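Local coordinates for DNA translocase coupling protein (PDB 6O1Y) that binds ATP and probably acts as a membrane-associated, plasmid-encoded DNA translocase of the FtsK/SpoIIIE family of P-loop NTPases, at residues L146-W151 with Q339-D344; V296-R301 with G325-K330. All coordinates share one frame; numbering follows the deposited sequence.

Contact 1: L146-W151 with Q339-D344; sequences LRCILW and QAFYFD. With ATP (adenosine-5'-triphosphate), chain C.
Phe-343 lies against Cys-148 on helix 142-155, the helix that follows the P-loop of this FtsK/SpoIIIE-type ATPase; the chain meets it as it leaves strand 334-340 and turns toward a short C-terminal helix. Apolar contacts carry the pairing. With CG anti to the backbone N (chi1 -175°), the Phe-343 ring turns one face to the helix backbone at Arg-147 O and Cys-148 CA, the latter in a CH-pi contact 4.1 Å from the ring centroid. A small residue such as Cys-148 suits this spot, because the aromatic ring can come close to the helix backbone; its SG also meets the edge of the Phe-341 ring at CD2, 4.3 Å away. The aromatic pair of Trp-151 and Phe-343 is oblique, its planes at 37°, and Trp-100 meets both rings. Polar groups serve other partners: Trp-151 NE1 bonds Asp-102, and the Arg-147 guanidinium forms a salt bridge with Asp-345. On the nucleotide side, Tyr-342 CB packs 3.7 Å from adenine C6, while ATP N6 gives a weak hydrogen bond of 2.7 Å to Ala-340 O. At the far end of the Phe-343 ring, CZ lies 3.5 Å from Trp-151 CB.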
loop_
_atom_site.group_PDB
_atom_site.type_symbol
_atom_site.label_atom_id
_atom_site.label_comp_id
_atom_site.label_asym_id
_atom_site.label_seq_id
_atom_site.Cartn_x
_atom_site.Cartn_y
_atom_site.Cartn_z
ATOM N N LEU A 146 6.655 5.041 -0.987
ATOM C CA LEU A 146 7.041 5.856 0.161
ATOM C C LEU A 146 7.889 7.046 -0.205
ATOM O O LEU A 146 7.595 8.149 0.257
ATOM C CB LEU A 146 7.721 4.984 1.225
ATOM C CG LEU A 146 6.840 3.945 1.920
ATOM C CD1 LEU A 146 7.601 3.278 3.006
ATOM C CD2 LEU A 146 5.556 4.574 2.468
ATOM N N ARG A 147 8.859 6.833 -1.123
ATOM C CA ARG A 147 9.753 7.835 -1.718
ATOM C C ARG A 147 8.957 8.897 -2.498
ATOM O O ARG A 147 9.369 10.073 -2.545
ATOM C CB ARG A 147 10.734 7.163 -2.701
ATOM C CG ARG A 147 11.620 6.102 -2.088
ATOM C CD ARG A 147 12.927 5.988 -2.821
ATOM N NE ARG A 147 13.075 4.669 -3.426
ATOM C CZ ARG A 147 14.222 4.002 -3.501
ATOM N NH1 ARG A 147 15.335 4.518 -2.990
ATOM N NH2 ARG A 147 14.263 2.802 -4.068
ATOM N N CYS A 148 7.845 8.452 -3.148
ATOM C CA CYS A 148 6.944 9.243 -3.993
ATOM C C CYS A 148 6.056 10.074 -3.102
ATOM O O CYS A 148 5.945 11.276 -3.333
ATOM C CB CYS A 148 6.145 8.323 -4.917
ATOM S SG CYS A 148 4.907 9.147 -5.955
ATOM N N ILE A 149 5.508 9.473 -2.022
ATOM C CA ILE A 149 4.709 10.205 -1.018
ATOM C C ILE A 149 5.602 11.297 -0.420
ATOM O O ILE A 149 5.188 12.449 -0.355
ATOM C CB ILE A 149 4.114 9.273 0.090
ATOM C CG1 ILE A 149 3.115 8.263 -0.497
ATOM C CG2 ILE A 149 3.441 10.118 1.192
ATOM C CD1 ILE A 149 3.074 7.038 0.169
ATOM N N LEU A 150 6.838 10.922 -0.026
ATOM C CA LEU A 150 7.873 11.805 0.505
ATOM C C LEU A 150 8.171 12.965 -0.482
ATOM O O LEU A 150 8.015 14.124 -0.112
ATOM C CB LEU A 150 9.139 10.992 0.827
ATOM C CG LEU A 150 10.327 11.752 1.407
ATOM C CD1 LEU A 150 9.935 12.511 2.688
ATOM C CD2 LEU A 150 11.509 10.810 1.647
ATOM N N TRP A 151 8.506 12.663 -1.734
ATOM C CA TRP A 151 8.765 13.709 -2.738
ATOM C C TRP A 151 7.633 14.748 -2.822
ATOM O O TRP A 151 7.914 15.951 -2.836
ATOM C CB TRP A 151 9.046 13.098 -4.130
ATOM C CG TRP A 151 9.187 14.114 -5.214
ATOM C CD1 TRP A 151 8.238 14.477 -6.130
ATOM C CD2 TRP A 151 10.296 15.004 -5.410
ATOM N NE1 TRP A 151 8.687 15.538 -6.888
ATOM C CE2 TRP A 151 9.954 15.876 -6.476
ATOM C CE3 TRP A 151 11.546 15.161 -4.780
ATOM C CZ2 TRP A 151 10.832 16.868 -6.946
ATOM C CZ3 TRP A 151 12.410 16.149 -5.250
ATOM C CH2 TRP A 151 12.055 16.975 -6.331
ATOM N N GLN A 339 -2.358 0.640 -9.610
ATOM C CA GLN A 339 -1.008 0.579 -10.154
ATOM C C GLN A 339 -0.225 1.763 -9.591
ATOM O O GLN A 339 -0.483 2.918 -9.951
ATOM C CB GLN A 339 -1.017 0.564 -11.713
ATOM C CG GLN A 339 0.370 0.654 -12.406
ATOM C CD GLN A 339 1.317 -0.518 -12.160
ATOM O OE1 GLN A 339 0.914 -1.672 -11.908
ATOM N NE2 GLN A 339 2.615 -0.237 -12.250
ATOM N N ALA A 340 0.731 1.464 -8.710
ATOM C CA ALA A 340 1.600 2.470 -8.104
ATOM C C ALA A 340 2.508 3.133 -9.155
ATOM O O ALA A 340 3.076 2.445 -10.010
ATOM C CB ALA A 340 2.439 1.843 -6.995
ATOM N N PHE A 341 2.615 4.476 -9.105
ATOM C CA PHE A 341 3.481 5.249 -9.989
ATOM C C PHE A 341 4.902 4.749 -9.769
ATOM O O PHE A 341 5.239 4.342 -8.650
ATOM C CB PHE A 341 3.457 6.750 -9.608
ATOM C CG PHE A 341 2.163 7.521 -9.721
ATOM C CD1 PHE A 341 1.405 7.477 -10.885
ATOM C CD2 PHE A 341 1.757 8.370 -8.708
ATOM C CE1 PHE A 341 0.226 8.218 -11.002
ATOM C CE2 PHE A 341 0.594 9.136 -8.838
ATOM C CZ PHE A 341 -0.165 9.056 -9.985
ATOM N N TYR A 342 5.732 4.753 -10.817
ATOM C CA TYR A 342 7.114 4.355 -10.642
ATOM C C TYR A 342 7.909 5.604 -10.405
ATOM O O TYR A 342 7.987 6.474 -11.269
ATOM C CB TYR A 342 7.668 3.489 -11.789
ATOM C CG TYR A 342 9.125 3.111 -11.594
ATOM C CD1 TYR A 342 9.589 2.638 -10.370
ATOM C CD2 TYR A 342 10.042 3.231 -12.633
ATOM C CE1 TYR A 342 10.936 2.350 -10.167
ATOM C CE2 TYR A 342 11.387 2.909 -12.452
ATOM C CZ TYR A 342 11.832 2.482 -11.213
ATOM O OH TYR A 342 13.160 2.184 -11.023
ATOM N N PHE A 343 8.432 5.719 -9.194
ATOM C CA PHE A 343 9.219 6.853 -8.751
ATOM C C PHE A 343 10.687 6.481 -8.809
ATOM O O PHE A 343 11.194 5.770 -7.946
ATOM C CB PHE A 343 8.797 7.293 -7.336
ATOM C CG PHE A 343 9.505 8.547 -6.893
ATOM C CD1 PHE A 343 10.673 8.478 -6.140
ATOM C CD2 PHE A 343 9.041 9.799 -7.278
ATOM C CE1 PHE A 343 11.355 9.634 -5.773
ATOM C CE2 PHE A 343 9.713 10.946 -6.896
ATOM C CZ PHE A 343 10.868 10.856 -6.149
ATOM N N ASP A 344 11.360 6.943 -9.844
ATOM C CA ASP A 344 12.771 6.692 -10.064
ATOM C C ASP A 344 13.611 7.765 -9.353
ATOM O O ASP A 344 13.571 8.930 -9.736
ATOM C CB ASP A 344 13.041 6.680 -11.569
ATOM C CG ASP A 344 14.117 5.723 -12.007
ATOM O OD1 ASP A 344 15.128 5.585 -11.275
ATOM O OD2 ASP A 344 13.956 5.108 -13.086
HETATM P PG ATP C . 12.929 -1.657 -0.239
HETATM O O1G ATP C . 13.953 -0.842 -0.983
HETATM O O2G ATP C . 12.345 -0.893 0.980
HETATM O O3G ATP C . 13.512 -2.991 0.274
HETATM P PB ATP C . 11.380 -3.048 -2.356
HETATM O O1B ATP C . 10.111 -3.759 -2.080
HETATM O O2B ATP C . 12.533 -4.054 -2.414
HETATM O O3B ATP C . 11.682 -2.014 -1.177
HETATM P PA ATP C . 11.998 -1.110 -4.499
HETATM O O1A ATP C . 13.289 -0.803 -3.834
HETATM O O2A ATP C . 11.025 0.057 -4.311
HETATM O O3A ATP C . 11.293 -2.353 -3.788
HETATM O "O5'" ATP C . 12.247 -1.298 -6.091
HETATM C "C5'" ATP C . 11.938 -2.518 -6.794
HETATM C "C4'" ATP C . 12.110 -2.360 -8.287
HETATM O "O4'" ATP C . 10.972 -2.943 -8.967
HETATM C "C3'" ATP C . 12.225 -0.942 -8.846
HETATM O "O3'" ATP C . 13.547 -0.422 -8.758
HETATM C "C2'" ATP C . 11.740 -1.142 -10.282
HETATM O "O2'" ATP C . 12.722 -1.713 -11.145
HETATM C "C1'" ATP C . 10.578 -2.106 -10.042
HETATM N N9 ATP C . 9.324 -1.433 -9.698
HETATM C C8 ATP C . 8.946 -0.913 -8.487
HETATM N N7 ATP C . 7.830 -0.223 -8.526
HETATM C C5 ATP C . 7.440 -0.303 -9.853
HETATM C C6 ATP C . 6.364 0.271 -10.564
HETATM N N6 ATP C . 5.443 1.052 -10.003
HETATM N N1 ATP C . 6.289 0.034 -11.895
HETATM C C2 ATP C . 7.222 -0.739 -12.464
HETATM N N3 ATP C . 8.281 -1.331 -11.898
HETATM C C4 ATP C . 8.341 -1.062 -10.584
#

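Contact 2: V296-R301 with G325-K330; sequences VRICGR and GRFLFK. With ATP (adenosine-5'-triphosphate), chain C.
Strands 296-299 and 326-331 form an antiparallel ladder deep inside the large mixed sheet of the ATPase domain, near the centre of the chain. Arg-297 and Lys-330 form one hydrogen-bonded pair: Lys-330 N reaches Arg-297 O at 2.8 Å and nearly straight (169°), and Arg-297 N returns a bond to Lys-330 O. In the other such pair, Leu-328 N bonds Cys-299 O at 2.7 Å, and Cys-299 N bonds Leu-328 O in return. Between them, Ile-298 and Phe-329 are a non-hydrogen-bonded pair, whose CA-H groups point to neighbouring carbonyls, Phe-329 CA to Arg-297 O and Ile-298 CA to Leu-328 O. On its other edge strand 296-299 runs parallel to strand 132-135, which leads into the P-loop, so it marks the change from the parallel core typical of P-loop NTPases to an antiparallel extension. The face bearing Ile-298 and Phe-329 is apolar, as suits a buried layer. Phe-329 has its CG anti to the backbone N (chi1 180°); Ile-298 CD1 meets its ring edge at Phe-329 CD1, 3.7 Å away, and Phe-329 CE1 meets Val-296 CG1 at 3.5 Å. Ile-298 CG2 touches Phe-327 CD2 at 3.7 Å. The Phe-327 ring also reaches the backbone of Gly-300, where no side chain stands beside it. On the opposite face Arg-297 and Lys-330 touch through their CB atoms, while their charged ends run on from the strands to separate carbonyls: Lys-330 NZ to Leu-312 O, and Arg-297 NE to Val-294 O.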
loop_
_atom_site.group_PDB
_atom_site.type_symbol
_atom_site.label_atom_id
_atom_site.label_comp_id
_atom_site.label_asym_id
_atom_site.label_seq_id
_atom_site.Cartn_x
_atom_site.Cartn_y
_atom_site.Cartn_z
ATOM N N VAL A 296 -4.264 3.810 6.527
ATOM C CA VAL A 296 -3.948 3.526 5.113
ATOM C C VAL A 296 -3.130 2.241 4.970
ATOM O O VAL A 296 -2.093 2.076 5.618
ATOM C CB VAL A 296 -3.311 4.730 4.354
ATOM C CG1 VAL A 296 -3.221 4.454 2.868
ATOM C CG2 VAL A 296 -4.103 6.008 4.584
ATOM N N ARG A 297 -3.617 1.324 4.116
ATOM C CA ARG A 297 -2.971 0.039 3.876
ATOM C C ARG A 297 -2.660 -0.152 2.399
ATOM O O ARG A 297 -3.563 -0.127 1.567
ATOM C CB ARG A 297 -3.841 -1.123 4.386
ATOM C CG ARG A 297 -4.384 -0.962 5.788
ATOM C CD ARG A 297 -3.397 -1.362 6.869
ATOM N NE ARG A 297 -3.928 -1.040 8.196
ATOM C CZ ARG A 297 -4.819 -1.781 8.853
ATOM N NH1 ARG A 297 -5.273 -2.916 8.325
ATOM N NH2 ARG A 297 -5.256 -1.401 10.044
ATOM N N ILE A 298 -1.381 -0.327 2.073
ATOM C CA ILE A 298 -0.928 -0.590 0.715
ATOM C C ILE A 298 -0.379 -2.008 0.746
ATOM O O ILE A 298 0.426 -2.326 1.622
ATOM C CB ILE A 298 0.067 0.505 0.221
ATOM C CG1 ILE A 298 -0.658 1.587 -0.599
ATOM C CG2 ILE A 298 1.214 -0.074 -0.583
ATOM C CD1 ILE A 298 -0.933 2.757 0.135
ATOM N N CYS A 299 -0.875 -2.887 -0.132
ATOM C CA CYS A 299 -0.443 -4.282 -0.078
ATOM C C CYS A 299 -0.046 -4.894 -1.412
ATOM O O CYS A 299 -0.843 -4.929 -2.348
ATOM C CB CYS A 299 -1.503 -5.130 0.607
ATOM S SG CYS A 299 -0.864 -6.650 1.353
ATOM N N GLY A 300 1.162 -5.439 -1.451
ATOM C CA GLY A 300 1.680 -6.148 -2.612
ATOM C C GLY A 300 1.175 -7.575 -2.646
ATOM O O GLY A 300 0.448 -7.994 -1.736
ATOM N N ARG A 301 1.561 -8.343 -3.691
ATOM C CA ARG A 301 1.121 -9.730 -3.802
ATOM C C ARG A 301 1.774 -10.567 -2.741
ATOM O O ARG A 301 2.999 -10.664 -2.676
ATOM C CB ARG A 301 1.323 -10.336 -5.208
ATOM C CG ARG A 301 0.678 -11.734 -5.348
ATOM C CD ARG A 301 1.007 -12.436 -6.647
ATOM N NE ARG A 301 2.082 -13.418 -6.488
ATOM C CZ ARG A 301 2.565 -14.171 -7.475
ATOM N NH1 ARG A 301 2.084 -14.054 -8.708
ATOM N NH2 ARG A 301 3.544 -15.034 -7.240
ATOM N N GLY A 325 4.580 -3.267 -9.535
ATOM C CA GLY A 325 3.979 -2.018 -9.084
ATOM C C GLY A 325 2.484 -2.096 -8.899
ATOM O O GLY A 325 1.851 -1.071 -8.630
ATOM N N ARG A 326 1.904 -3.301 -9.056
ATOM C CA ARG A 326 0.470 -3.502 -8.869
ATOM C C ARG A 326 0.244 -3.883 -7.413
ATOM O O ARG A 326 0.751 -4.908 -6.914
ATOM C CB ARG A 326 -0.102 -4.540 -9.848
ATOM C CG ARG A 326 -1.619 -4.633 -9.912
ATOM C CD ARG A 326 -2.304 -3.460 -10.604
ATOM N NE ARG A 326 -1.862 -3.160 -11.977
ATOM C CZ ARG A 326 -2.258 -3.806 -13.068
ATOM N NH1 ARG A 326 -3.016 -4.891 -12.970
ATOM N NH2 ARG A 326 -1.839 -3.419 -14.260
ATOM N N PHE A 327 -0.470 -2.984 -6.718
ATOM C CA PHE A 327 -0.794 -3.068 -5.304
ATOM C C PHE A 327 -2.275 -3.099 -5.041
ATOM O O PHE A 327 -3.118 -2.887 -5.915
ATOM C CB PHE A 327 -0.181 -1.863 -4.557
ATOM C CG PHE A 327 1.297 -1.982 -4.320
ATOM C CD1 PHE A 327 2.203 -1.487 -5.239
ATOM C CD2 PHE A 327 1.782 -2.626 -3.197
ATOM C CE1 PHE A 327 3.573 -1.638 -5.043
ATOM C CE2 PHE A 327 3.152 -2.790 -3.009
ATOM C CZ PHE A 327 4.040 -2.299 -3.941
ATOM N N LEU A 328 -2.570 -3.354 -3.796
ATOM C CA LEU A 328 -3.891 -3.287 -3.247
ATOM C C LEU A 328 -3.869 -2.076 -2.331
ATOM O O LEU A 328 -2.812 -1.700 -1.802
ATOM C CB LEU A 328 -4.222 -4.561 -2.467
ATOM C CG LEU A 328 -4.714 -5.700 -3.311
ATOM C CD1 LEU A 328 -5.031 -6.849 -2.464
ATOM C CD2 LEU A 328 -5.966 -5.315 -4.088
ATOM N N PHE A 329 -5.032 -1.464 -2.160
ATOM C CA PHE A 329 -5.203 -0.281 -1.344
ATOM C C PHE A 329 -6.420 -0.439 -0.453
ATOM O O PHE A 329 -7.520 -0.628 -0.954
ATOM C CB PHE A 329 -5.346 0.952 -2.264
ATOM C CG PHE A 329 -5.537 2.256 -1.532
ATOM C CD1 PHE A 329 -4.446 2.955 -1.031
ATOM C CD2 PHE A 329 -6.808 2.777 -1.325
ATOM C CE1 PHE A 329 -4.624 4.148 -0.333
ATOM C CE2 PHE A 329 -6.982 3.978 -0.642
ATOM C CZ PHE A 329 -5.890 4.649 -0.143
ATOM N N LYS A 330 -6.238 -0.336 0.857
ATOM C CA LYS A 330 -7.346 -0.409 1.791
ATOM C C LYS A 330 -7.383 0.837 2.642
ATOM O O LYS A 330 -6.341 1.303 3.100
ATOM C CB LYS A 330 -7.241 -1.645 2.681
ATOM C CG LYS A 330 -8.594 -2.027 3.289
ATOM C CD LYS A 330 -8.502 -2.969 4.466
ATOM C CE LYS A 330 -9.873 -3.482 4.805
ATOM N NZ LYS A 330 -9.945 -3.939 6.214
HETATM P PG ATP C . 12.929 -1.657 -0.239
HETATM O O1G ATP C . 13.953 -0.842 -0.983
HETATM O O2G ATP C . 12.345 -0.893 0.980
HETATM O O3G ATP C . 13.512 -2.991 0.274
HETATM P PB ATP C . 11.380 -3.048 -2.356
HETATM O O1B ATP C . 10.111 -3.759 -2.080
HETATM O O2B ATP C . 12.533 -4.054 -2.414
HETATM O O3B ATP C . 11.682 -2.014 -1.177
HETATM P PA ATP C . 11.998 -1.110 -4.499
HETATM O O1A ATP C . 13.289 -0.803 -3.834
HETATM O O2A ATP C . 11.025 0.057 -4.311
HETATM O O3A ATP C . 11.293 -2.353 -3.788
HETATM O "O5'" ATP C . 12.247 -1.298 -6.091
HETATM C "C5'" ATP C . 11.938 -2.518 -6.794
HETATM C "C4'" ATP C . 12.110 -2.360 -8.287
HETATM O "O4'" ATP C . 10.972 -2.943 -8.967
HETATM C "C3'" ATP C . 12.225 -0.942 -8.846
HETATM O "O3'" ATP C . 13.547 -0.422 -8.758
HETATM C "C2'" ATP C . 11.740 -1.142 -10.282
HETATM O "O2'" ATP C . 12.722 -1.713 -11.145
HETATM C "C1'" ATP C . 10.578 -2.106 -10.042
HETATM N N9 ATP C . 9.324 -1.433 -9.698
HETATM C C8 ATP C . 8.946 -0.913 -8.487
HETATM N N7 ATP C . 7.830 -0.223 -8.526
HETATM C C5 ATP C . 7.440 -0.303 -9.853
HETATM C C6 ATP C . 6.364 0.271 -10.564
HETATM N N6 ATP C . 5.443 1.052 -10.003
HETATM N N1 ATP C . 6.289 0.034 -11.895
HETATM C C2 ATP C . 7.222 -0.739 -12.464
HETATM N N3 ATP C . 8.281 -1.331 -11.898
HETATM C C4 ATP C . 8.341 -1.062 -10.584
#

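The centres of contacts 1 and 2 lie about 13 Å apart, and strands 326-331 and 334-340, consecutive in the chain and neighbours in the mixed sheet, join them directly. Along the sequence, helix 142-155 comes first, then both strands of contact 2, and last the 339-344 segment that returns to the helix. A probable hydrogen bond from Ala-340 N to Gly-325 O and another between Arg-326 NE and Gln-339 OE1 tie the two contacts together. Both border the ATP: Gly-325 CA lies beside adenine N6, while Gly-139, Lys-142 and Val-144 bind the nucleotide from the P-loop side. The strands near the C-terminal end thus bring the adenine edge of the site next to the P-loop.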